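Local coordinates for protein D-glycerate 3-kinase (Cryptococcus neoformans var. grubii serotype A, PDB 6CKG) that probably phosphorylates D-glycerate as a kinase, transferring a phosphate group to its 3-hydroxyl, at residues L256-H268 against M279-M292. Sequence-based numbering, arbitrary orientation.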
ATOM      1  N   LEU A 256      -8.410  -1.626 -14.666  1.00 36.27           N
ATOM      2  CA  LEU A 256      -8.380  -2.397 -13.433  1.00 44.37           C
ATOM      3  C   LEU A 256      -8.436  -3.900 -13.692  1.00 44.94           C
ATOM      4  O   LEU A 256      -8.083  -4.682 -12.803  1.00 41.39           O
ATOM      5  CB  LEU A 256      -9.541  -1.954 -12.538  1.00 46.71           C
ATOM      6  CG  LEU A 256      -9.331  -1.593 -11.063  1.00 48.07           C
ATOM      7  CD1 LEU A 256      -7.960  -0.968 -10.767  1.00 36.36           C
ATOM      8  CD2 LEU A 256     -10.455  -0.654 -10.620  1.00 45.37           C
ATOM      9  N   SER A 257      -8.860  -4.323 -14.886  1.00 43.02           N
ATOM     10  CA  SER A 257      -8.900  -5.751 -15.189  1.00 46.94           C
ATOM     11  C   SER A 257      -7.516  -6.381 -15.173  1.00 50.82           C
ATOM     12  O   SER A 257      -7.402  -7.594 -14.956  1.00 49.79           O
ATOM     13  CB  SER A 257      -9.552  -5.989 -16.549  1.00 50.59           C
ATOM     14  OG  SER A 257      -8.724  -5.504 -17.591  1.00 51.27           O
ATOM     15  N   TYR A 258      -6.462  -5.585 -15.394  1.00 43.83           N
ATOM     16  CA  TYR A 258      -5.105  -6.124 -15.383  1.00 39.46           C
ATOM     17  C   TYR A 258      -4.779  -6.793 -14.053  1.00 39.65           C
ATOM     18  O   TYR A 258      -3.984  -7.737 -14.015  1.00 43.28           O
ATOM     19  CB  TYR A 258      -4.076  -5.016 -15.662  1.00 37.42           C
ATOM     20  CG  TYR A 258      -4.193  -4.298 -17.001  1.00 42.98           C
ATOM     21  CD1 TYR A 258      -5.132  -4.683 -17.959  1.00 42.33           C
ATOM     22  CD2 TYR A 258      -3.351  -3.231 -17.304  1.00 42.00           C
ATOM     23  CE1 TYR A 258      -5.231  -4.021 -19.166  1.00 44.77           C
ATOM     24  CE2 TYR A 258      -3.443  -2.566 -18.512  1.00 45.27           C
ATOM     25  CZ  TYR A 258      -4.383  -2.964 -19.437  1.00 48.16           C
ATOM     26  OH  TYR A 258      -4.465  -2.297 -20.637  1.00 55.88           O
ATOM     27  N   VAL A 259      -5.387  -6.334 -12.958  1.00 38.52           N
ATOM     28  CA  VAL A 259      -4.996  -6.826 -11.638  1.00 41.91           C
ATOM     29  C   VAL A 259      -5.237  -8.326 -11.522  1.00 43.12           C
ATOM     30  O   VAL A 259      -4.397  -9.060 -10.984  1.00 38.08           O
ATOM     31  CB  VAL A 259      -5.735  -6.043 -10.537  1.00 46.51           C
ATOM     32  CG1 VAL A 259      -5.372  -6.582  -9.168  1.00 42.36           C
ATOM     33  CG2 VAL A 259      -5.409  -4.557 -10.634  1.00 46.36           C
ATOM     34  N   TRP A 260      -6.381  -8.804 -12.029  1.00 38.88           N
ATOM     35  CA  TRP A 260      -6.641 -10.241 -12.088  1.00 44.44           C
ATOM     36  C   TRP A 260      -5.579 -10.955 -12.913  1.00 44.94           C
ATOM     37  O   TRP A 260      -5.032 -11.982 -12.496  1.00 39.71           O
ATOM     38  CB  TRP A 260      -8.017 -10.517 -12.703  1.00 52.96           C
ATOM     39  CG  TRP A 260      -9.202 -10.424 -11.792  1.00 63.62           C
ATOM     40  CD1 TRP A 260      -9.579 -11.324 -10.829  1.00 63.74           C
ATOM     41  CD2 TRP A 260     -10.205  -9.400 -11.798  1.00 65.56           C
ATOM     42  NE1 TRP A 260     -10.740 -10.906 -10.218  1.00 57.91           N
ATOM     43  CE2 TRP A 260     -11.145  -9.728 -10.794  1.00 63.09           C
ATOM     44  CE3 TRP A 260     -10.393  -8.229 -12.543  1.00 66.02           C
ATOM     45  CZ2 TRP A 260     -12.256  -8.929 -10.520  1.00 64.58           C
ATOM     46  CZ3 TRP A 260     -11.496  -7.437 -12.268  1.00 67.18           C
ATOM     47  CH2 TRP A 260     -12.413  -7.791 -11.266  1.00 66.15           C
ATOM     48  N   THR A 261      -5.311 -10.441 -14.115  1.00 41.76           N
ATOM     49  CA  THR A 261      -4.360 -11.085 -15.013  1.00 42.38           C
ATOM     50  C   THR A 261      -2.967 -11.139 -14.391  1.00 41.39           C
ATOM     51  O   THR A 261      -2.307 -12.185 -14.406  1.00 41.43           O
ATOM     52  CB  THR A 261      -4.333 -10.339 -16.346  1.00 45.17           C
ATOM     53  OG1 THR A 261      -5.654 -10.309 -16.900  1.00 46.54           O
ATOM     54  CG2 THR A 261      -3.370 -11.013 -17.320  1.00 44.06           C
ATOM     55  N   TRP A 262      -2.509 -10.017 -13.832  1.00 39.15           N
ATOM     56  CA  TRP A 262      -1.194  -9.967 -13.198  1.00 39.92           C
ATOM     57  C   TRP A 262      -1.106 -10.927 -12.014  1.00 39.18           C
ATOM     58  O   TRP A 262      -0.115 -11.649 -11.857  1.00 39.63           O
ATOM     59  CB  TRP A 262      -0.892  -8.542 -12.743  1.00 39.41           C
ATOM     60  CG  TRP A 262      -0.601  -7.586 -13.851  1.00 45.35           C
ATOM     61  CD1 TRP A 262      -0.145  -7.886 -15.102  1.00 46.37           C
ATOM     62  CD2 TRP A 262      -0.747  -6.160 -13.805  1.00 39.42           C
ATOM     63  NE1 TRP A 262       0.003  -6.731 -15.839  1.00 49.92           N
ATOM     64  CE2 TRP A 262      -0.357  -5.659 -15.062  1.00 45.97           C
ATOM     65  CE3 TRP A 262      -1.163  -5.260 -12.820  1.00 35.60           C
ATOM     66  CZ2 TRP A 262      -0.377  -4.296 -15.364  1.00 41.93           C
ATOM     67  CZ3 TRP A 262      -1.185  -3.908 -13.121  1.00 34.47           C
ATOM     68  CH2 TRP A 262      -0.798  -3.440 -14.387  1.00 31.97           C
ATOM     69  N   ARG A 263      -2.131 -10.942 -11.158  1.00 39.38           N
ATOM     70  CA  ARG A 263      -2.067 -11.798  -9.978  1.00 37.59           C
ATOM     71  C   ARG A 263      -2.083 -13.272 -10.358  1.00 35.11           C
ATOM     72  O   ARG A 263      -1.483 -14.097  -9.660  1.00 40.09           O
ATOM     73  CB  ARG A 263      -3.214 -11.473  -9.022  1.00 43.41           C
ATOM     74  CG  ARG A 263      -3.083 -12.140  -7.653  1.00 40.67           C
ATOM     75  CD  ARG A 263      -1.762 -11.784  -6.979  1.00 39.27           C
ATOM     76  NE  ARG A 263      -1.592 -12.452  -5.692  1.00 39.01           N
ATOM     77  CZ  ARG A 263      -1.156 -13.699  -5.549  1.00 42.19           C
ATOM     78  NH1 ARG A 263      -0.848 -14.420  -6.620  1.00 42.65           N
ATOM     79  NH2 ARG A 263      -1.027 -14.232  -4.339  1.00 41.36           N
ATOM     80  N   LEU A 264      -2.758 -13.625 -11.457  1.00 39.55           N
ATOM     81  CA  LEU A 264      -2.675 -14.989 -11.975  1.00 44.65           C
ATOM     82  C   LEU A 264      -1.270 -15.301 -12.479  1.00 43.16           C
ATOM     83  O   LEU A 264      -0.717 -16.367 -12.180  1.00 37.50           O
ATOM     84  CB  LEU A 264      -3.702 -15.201 -13.088  1.00 43.05           C
ATOM     85  CG  LEU A 264      -5.039 -15.790 -12.644  1.00 54.84           C
ATOM     86  CD1 LEU A 264      -5.966 -15.978 -13.835  1.00 63.56           C
ATOM     87  CD2 LEU A 264      -4.815 -17.111 -11.927  1.00 51.15           C
ATOM     88  N   GLN A 265      -0.685 -14.396 -13.268  1.00 40.44           N
ATOM     89  CA  GLN A 265       0.700 -14.576 -13.707  1.00 42.30           C
ATOM     90  C   GLN A 265       1.625 -14.785 -12.521  1.00 41.28           C
ATOM     91  O   GLN A 265       2.483 -15.679 -12.532  1.00 38.95           O
ATOM     92  CB  GLN A 265       1.185 -13.364 -14.504  1.00 42.88           C
ATOM     93  CG  GLN A 265       0.447 -13.052 -15.791  1.00 53.68           C
ATOM     94  CD  GLN A 265       1.107 -11.898 -16.527  1.00 58.54           C
ATOM     95  OE1 GLN A 265       2.275 -11.593 -16.281  1.00 62.43           O
ATOM     96  NE2 GLN A 265       0.367 -11.249 -17.424  1.00 50.66           N
ATOM     97  N   GLN A 266       1.478 -13.939 -11.495  1.00 36.84           N
ATOM     98  CA  GLN A 266       2.323 -14.039 -10.310  1.00 41.66           C
ATOM     99  C   GLN A 266       2.208 -15.417  -9.669  1.00 39.11           C
ATOM    100  O   GLN A 266       3.220 -16.037  -9.323  1.00 35.87           O
ATOM    101  CB  GLN A 266       1.955 -12.951  -9.298  1.00 41.88           C
ATOM    102  CG  GLN A 266       2.674 -13.120  -7.950  1.00 52.50           C
ATOM    103  CD  GLN A 266       2.267 -12.093  -6.900  1.00 58.56           C
ATOM    104  OE1 GLN A 266       1.862 -10.973  -7.225  1.00 59.03           O
ATOM    105  NE2 GLN A 266       2.380 -12.476  -5.628  1.00 53.70           N
ATOM    106  N   GLU A 267       0.980 -15.916  -9.501  1.00 37.94           N
ATOM    107  CA  GLU A 267       0.820 -17.211  -8.849  1.00 37.23           C
ATOM    108  C   GLU A 267       1.389 -18.331  -9.715  1.00 43.28           C
ATOM    109  O   GLU A 267       2.010 -19.269  -9.197  1.00 46.00           O
ATOM    110  CB  GLU A 267      -0.652 -17.462  -8.517  1.00 41.99           C
ATOM    111  CG  GLU A 267      -0.898 -18.601  -7.506  1.00 40.10           C
ATOM    112  CD  GLU A 267      -0.575 -18.212  -6.054  1.00 43.73           C
ATOM    113  OE1 GLU A 267      -0.166 -17.057  -5.808  1.00 42.78           O
ATOM    114  OE2 GLU A 267      -0.734 -19.067  -5.153  1.00 46.36           O
ATOM    115  N   HIS A 268       1.207 -18.249 -11.038  1.00 38.66           N
ATOM    116  CA  HIS A 268       1.801 -19.257 -11.908  1.00 39.84           C
ATOM    117  C   HIS A 268       3.327 -19.176 -11.898  1.00 41.42           C
ATOM    118  O   HIS A 268       4.005 -20.210 -11.857  1.00 42.35           O
ATOM    119  CB  HIS A 268       1.243 -19.127 -13.326  1.00 37.43           C
ATOM    120  CG  HIS A 268      -0.042 -19.882 -13.535  1.00 36.46           C
ATOM    121  ND1 HIS A 268      -0.109 -21.052 -14.264  1.00 40.53           N
ATOM    122  CD2 HIS A 268      -1.300 -19.646 -13.089  1.00 39.48           C
ATOM    123  CE1 HIS A 268      -1.354 -21.499 -14.265  1.00 41.76           C
ATOM    124  NE2 HIS A 268      -2.096 -20.664 -13.560  1.00 40.36           N
ATOM    125  N   MET A 279      -2.132 -21.058  -5.009  1.00 49.64           N
ATOM    126  CA  MET A 279      -3.566 -21.061  -5.252  1.00 44.38           C
ATOM    127  C   MET A 279      -3.880 -21.588  -6.646  1.00 44.50           C
ATOM    128  O   MET A 279      -3.095 -21.441  -7.589  1.00 44.71           O
ATOM    129  CB  MET A 279      -4.141 -19.654  -5.100  1.00 42.99           C
ATOM    130  CG  MET A 279      -4.097 -19.102  -3.694  1.00 48.13           C
ATOM    131  SD  MET A 279      -4.903 -17.495  -3.592  1.00 46.58           S
ATOM    132  CE  MET A 279      -3.707 -16.421  -4.386  1.00 49.48           C
ATOM    133  N   THR A 280      -5.049 -22.208  -6.768  1.00 45.27           N
ATOM    134  CA  THR A 280      -5.593 -22.524  -8.077  1.00 44.03           C
ATOM    135  C   THR A 280      -6.051 -21.239  -8.767  1.00 44.72           C
ATOM    136  O   THR A 280      -6.196 -20.181  -8.144  1.00 40.48           O
ATOM    137  CB  THR A 280      -6.757 -23.498  -7.942  1.00 49.66           C
ATOM    138  OG1 THR A 280      -7.870 -22.819  -7.352  1.00 50.31           O
ATOM    139  CG2 THR A 280      -6.359 -24.669  -7.051  1.00 50.38           C
ATOM    140  N   ASP A 281      -6.281 -21.329 -10.076  1.00 43.30           N
ATOM    141  CA  ASP A 281      -6.771 -20.157 -10.791  1.00 46.86           C
ATOM    142  C   ASP A 281      -8.069 -19.646 -10.174  1.00 43.71           C
ATOM    143  O   ASP A 281      -8.230 -18.439  -9.962  1.00 41.52           O
ATOM    144  CB  ASP A 281      -6.959 -20.479 -12.272  1.00 46.06           C
ATOM    145  CG  ASP A 281      -5.648 -20.613 -13.007  1.00 49.72           C
ATOM    146  OD1 ASP A 281      -4.590 -20.468 -12.356  1.00 55.17           O
ATOM    147  OD2 ASP A 281      -5.666 -20.863 -14.232  1.00 52.30           O
ATOM    148  N   GLU A 282      -8.990 -20.549  -9.841  1.00 41.88           N
ATOM    149  CA  GLU A 282     -10.247 -20.109  -9.247  1.00 40.63           C
ATOM    150  C   GLU A 282     -10.007 -19.445  -7.898  1.00 39.40           C
ATOM    151  O   GLU A 282     -10.617 -18.416  -7.588  1.00 43.34           O
ATOM    152  CB  GLU A 282     -11.220 -21.285  -9.117  1.00 41.54           C
ATOM    153  N   GLN A 283      -9.086 -19.988  -7.098  1.00 36.87           N
ATOM    154  CA  GLN A 283      -8.799 -19.368  -5.805  1.00 45.68           C
ATOM    155  C   GLN A 283      -8.164 -17.986  -5.963  1.00 42.14           C
ATOM    156  O   GLN A 283      -8.435 -17.080  -5.165  1.00 36.53           O
ATOM    157  CB  GLN A 283      -7.916 -20.291  -4.970  1.00 49.17           C
ATOM    158  CG  GLN A 283      -8.687 -21.491  -4.473  1.00 49.07           C
ATOM    159  CD  GLN A 283      -7.812 -22.518  -3.806  1.00 54.87           C
ATOM    160  OE1 GLN A 283      -6.636 -22.664  -4.141  1.00 56.96           O
ATOM    161  NE2 GLN A 283      -8.381 -23.242  -2.856  1.00 56.55           N
ATOM    162  N   VAL A 284      -7.327 -17.796  -6.983  1.00 43.06           N
ATOM    163  CA  VAL A 284      -6.797 -16.458  -7.241  1.00 37.31           C
ATOM    164  C   VAL A 284      -7.939 -15.490  -7.551  1.00 43.79           C
ATOM    165  O   VAL A 284      -7.948 -14.344  -7.082  1.00 42.03           O
ATOM    166  CB  VAL A 284      -5.758 -16.500  -8.379  1.00 36.91           C
ATOM    167  CG1 VAL A 284      -5.359 -15.087  -8.787  1.00 33.34           C
ATOM    168  CG2 VAL A 284      -4.523 -17.306  -7.955  1.00 36.12           C
ATOM    169  N   ARG A 285      -8.929 -15.943  -8.325  1.00 44.36           N
ATOM    170  CA  ARG A 285     -10.080 -15.100  -8.641  1.00 46.41           C
ATOM    171  C   ARG A 285     -10.810 -14.652  -7.375  1.00 50.69           C
ATOM    172  O   ARG A 285     -11.056 -13.454  -7.180  1.00 45.96           O
ATOM    173  CB  ARG A 285     -11.028 -15.855  -9.573  1.00 54.88           C
ATOM    174  CG  ARG A 285     -12.111 -14.991 -10.202  1.00 62.75           C
ATOM    175  CD  ARG A 285     -13.037 -15.819 -11.088  1.00 73.06           C
ATOM    176  NE  ARG A 285     -13.848 -16.756 -10.312  1.00 77.35           N
ATOM    177  CZ  ARG A 285     -15.024 -16.451  -9.773  1.00 79.56           C
ATOM    178  NH1 ARG A 285     -15.526 -15.230  -9.926  1.00 77.94           N
ATOM    179  NH2 ARG A 285     -15.699 -17.363  -9.081  1.00 80.00           N
ATOM    180  N   HIS A 286     -11.171 -15.606  -6.503  1.00 49.04           N
ATOM    181  CA  HIS A 286     -11.809 -15.262  -5.231  1.00 50.51           C
ATOM    182  C   HIS A 286     -10.911 -14.364  -4.379  1.00 47.98           C
ATOM    183  O   HIS A 286     -11.394 -13.459  -3.684  1.00 40.66           O
ATOM    184  CB  HIS A 286     -12.167 -16.534  -4.456  1.00 53.74           C
ATOM    185  CG  HIS A 286     -13.170 -17.411  -5.144  1.00 62.74           C
ATOM    186  ND1 HIS A 286     -14.441 -16.983  -5.468  1.00 68.18           N
ATOM    187  CD2 HIS A 286     -13.096 -18.703  -5.547  1.00 68.49           C
ATOM    188  CE1 HIS A 286     -15.101 -17.968  -6.052  1.00 68.50           C
ATOM    189  NE2 HIS A 286     -14.308 -19.022  -6.112  1.00 67.76           N
ATOM    190  N   PHE A 287      -9.603 -14.614  -4.405  1.00 45.49           N
ATOM    191  CA  PHE A 287      -8.667 -13.777  -3.662  1.00 42.40           C
ATOM    192  C   PHE A 287      -8.748 -12.322  -4.118  1.00 37.08           C
ATOM    193  O   PHE A 287      -8.861 -11.405  -3.297  1.00 37.36           O
ATOM    194  CB  PHE A 287      -7.255 -14.335  -3.836  1.00 42.13           C
ATOM    195  CG  PHE A 287      -6.173 -13.514  -3.200  1.00 40.69           C
ATOM    196  CD1 PHE A 287      -5.830 -13.704  -1.870  1.00 41.93           C
ATOM    197  CD2 PHE A 287      -5.460 -12.586  -3.946  1.00 43.22           C
ATOM    198  CE1 PHE A 287      -4.803 -12.960  -1.285  1.00 43.98           C
ATOM    199  CE2 PHE A 287      -4.426 -11.840  -3.367  1.00 43.43           C
ATOM    200  CZ  PHE A 287      -4.101 -12.033  -2.036  1.00 41.23           C
ATOM    201  N   ILE A 288      -8.708 -12.094  -5.430  1.00 34.35           N
ATOM    202  CA  ILE A 288      -8.658 -10.731  -5.937  1.00 36.87           C
ATOM    203  C   ILE A 288     -10.027 -10.068  -5.807  1.00 45.40           C
ATOM    204  O   ILE A 288     -10.118  -8.843  -5.660  1.00 42.64           O
ATOM    205  CB  ILE A 288      -8.136 -10.729  -7.388  1.00 36.41           C
ATOM    206  CG1 ILE A 288      -6.611 -10.914  -7.412  1.00 41.81           C
ATOM    207  CG2 ILE A 288      -8.490  -9.433  -8.121  1.00 36.36           C
ATOM    208  CD1 ILE A 288      -5.812  -9.780  -6.730  1.00 35.57           C
ATOM    209  N   ASN A 289     -11.105 -10.859  -5.813  1.00 44.18           N
ATOM    210  CA  ASN A 289     -12.434 -10.296  -5.616  1.00 35.18           C
ATOM    211  C   ASN A 289     -12.605  -9.695  -4.227  1.00 33.87           C
ATOM    212  O   ASN A 289     -13.505  -8.871  -4.036  1.00 43.33           O
ATOM    213  CB  ASN A 289     -13.508 -11.362  -5.861  1.00 38.01           C
ATOM    214  CG  ASN A 289     -13.712 -11.655  -7.330  1.00 38.09           C
ATOM    215  OD1 ASN A 289     -13.351 -10.858  -8.187  1.00 48.05           O
ATOM    216  ND2 ASN A 289     -14.304 -12.801  -7.625  1.00 44.64           N
ATOM    217  N   ARG A 290     -11.781 -10.090  -3.253  1.00 30.58           N
ATOM    218  CA  ARG A 290     -11.813  -9.442  -1.943  1.00 36.63           C
ATOM    219  C   ARG A 290     -11.129  -8.073  -1.954  1.00 40.14           C
ATOM    220  O   ARG A 290     -11.501  -7.203  -1.161  1.00 41.07           O
ATOM    221  CB  ARG A 290     -11.170 -10.341  -0.876  1.00 38.35           C
ATOM    222  CG  ARG A 290     -12.060 -11.525  -0.396  1.00 46.75           C
ATOM    223  CD  ARG A 290     -11.420 -12.390   0.737  1.00 55.78           C
ATOM    224  NE  ARG A 290     -11.377 -11.718   2.046  1.00 63.74           N
ATOM    225  CZ  ARG A 290     -10.265 -11.247   2.618  1.00 59.75           C
ATOM    226  NH1 ARG A 290     -10.315 -10.640   3.798  1.00 48.90           N
ATOM    227  NH2 ARG A 290      -9.097 -11.389   2.014  1.00 63.28           N
ATOM    228  N   TYR A 291     -10.131  -7.862  -2.823  1.00 31.10           N
ATOM    229  CA  TYR A 291      -9.437  -6.580  -2.904  1.00 28.43           C
ATOM    230  C   TYR A 291     -10.094  -5.596  -3.864  1.00 26.12           C
ATOM    231  O   TYR A 291     -10.062  -4.388  -3.611  1.00 29.46           O
ATOM    232  CB  TYR A 291      -7.981  -6.784  -3.337  1.00 29.62           C
ATOM    233  CG  TYR A 291      -7.141  -7.478  -2.295  1.00 36.96           C
ATOM    234  CD1 TYR A 291      -7.173  -8.870  -2.153  1.00 36.14           C
ATOM    235  CD2 TYR A 291      -6.328  -6.745  -1.436  1.00 35.01           C
ATOM    236  CE1 TYR A 291      -6.411  -9.505  -1.187  1.00 38.95           C
ATOM    237  CE2 TYR A 291      -5.565  -7.372  -0.470  1.00 39.36           C
ATOM    238  CZ  TYR A 291      -5.606  -8.748  -0.355  1.00 42.36           C
ATOM    239  OH  TYR A 291      -4.847  -9.360   0.607  1.00 43.88           O
ATOM    240  N   MET A 292     -10.656  -6.086  -4.968  1.00 29.14           N
ATOM    241  CA  MET A 292     -11.207  -5.206  -5.999  1.00 34.66           C
ATOM    242  C   MET A 292     -12.238  -4.189  -5.504  1.00 32.66           C
ATOM    243  O   MET A 292     -12.241  -3.065  -6.028  1.00 33.17           O
ATOM    244  CB  MET A 292     -11.814  -6.054  -7.126  1.00 40.95           C
ATOM    245  CG  MET A 292     -10.901  -6.260  -8.313  1.00 59.63           C
ATOM    246  SD  MET A 292     -10.395  -4.718  -9.110  1.00 60.45           S
ATOM    247  CE  MET A 292      -8.630  -4.896  -8.946  1.00 62.10           C
TER
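Trp260 of helix 258-268 lies as a knob among Arg285, Ile288, Asn289 and Met292 of helix 281-292. One face of its indole carries two CH-pi contacts: Ile288 CG2 sits 3.5 Å from the centroid of the five-membered ring, and Met292 CG packs 4.0 Å from that of the six-membered ring, with the sulfur oblique to the ring in a Met-aromatic contact. At the indole edge, Asn289 OD1 takes a weak, bent hydrogen bond from Trp260 NE1 (3.3 Å), the amide turned 77° against the ring. Bends at chi2 and chi3 carry Met292 on past the indole, so that its CE meets Val259 CB tightly at 3.5 Å while SD lies beside Leu256 CG.

Arg263, with CG anti to the backbone N (chi1 -170°), runs its aliphatic part along Ile288 and Val284; Met279 CE covers one guanidinium face, 3.5 Å from Arg263 NH2. NH1 and NH2 both grip Glu267 OE1 in a salt bridge within the helix; OE2 lies against Met279 N, modelled too close to be taken at face value. At the C-terminal end of 256-268, His268 NE2 donates in its ring plane to the syn lone pair of Asp281 OD1 (2.8 Å), which also touches Leu264 CD2, itself packed on Val284. The two segments, axes 9.9 Å apart at closest and 134° between directions, form a roughly antiparallel helical hairpin that follows strand 247-253 of the mainly parallel alpha/beta core.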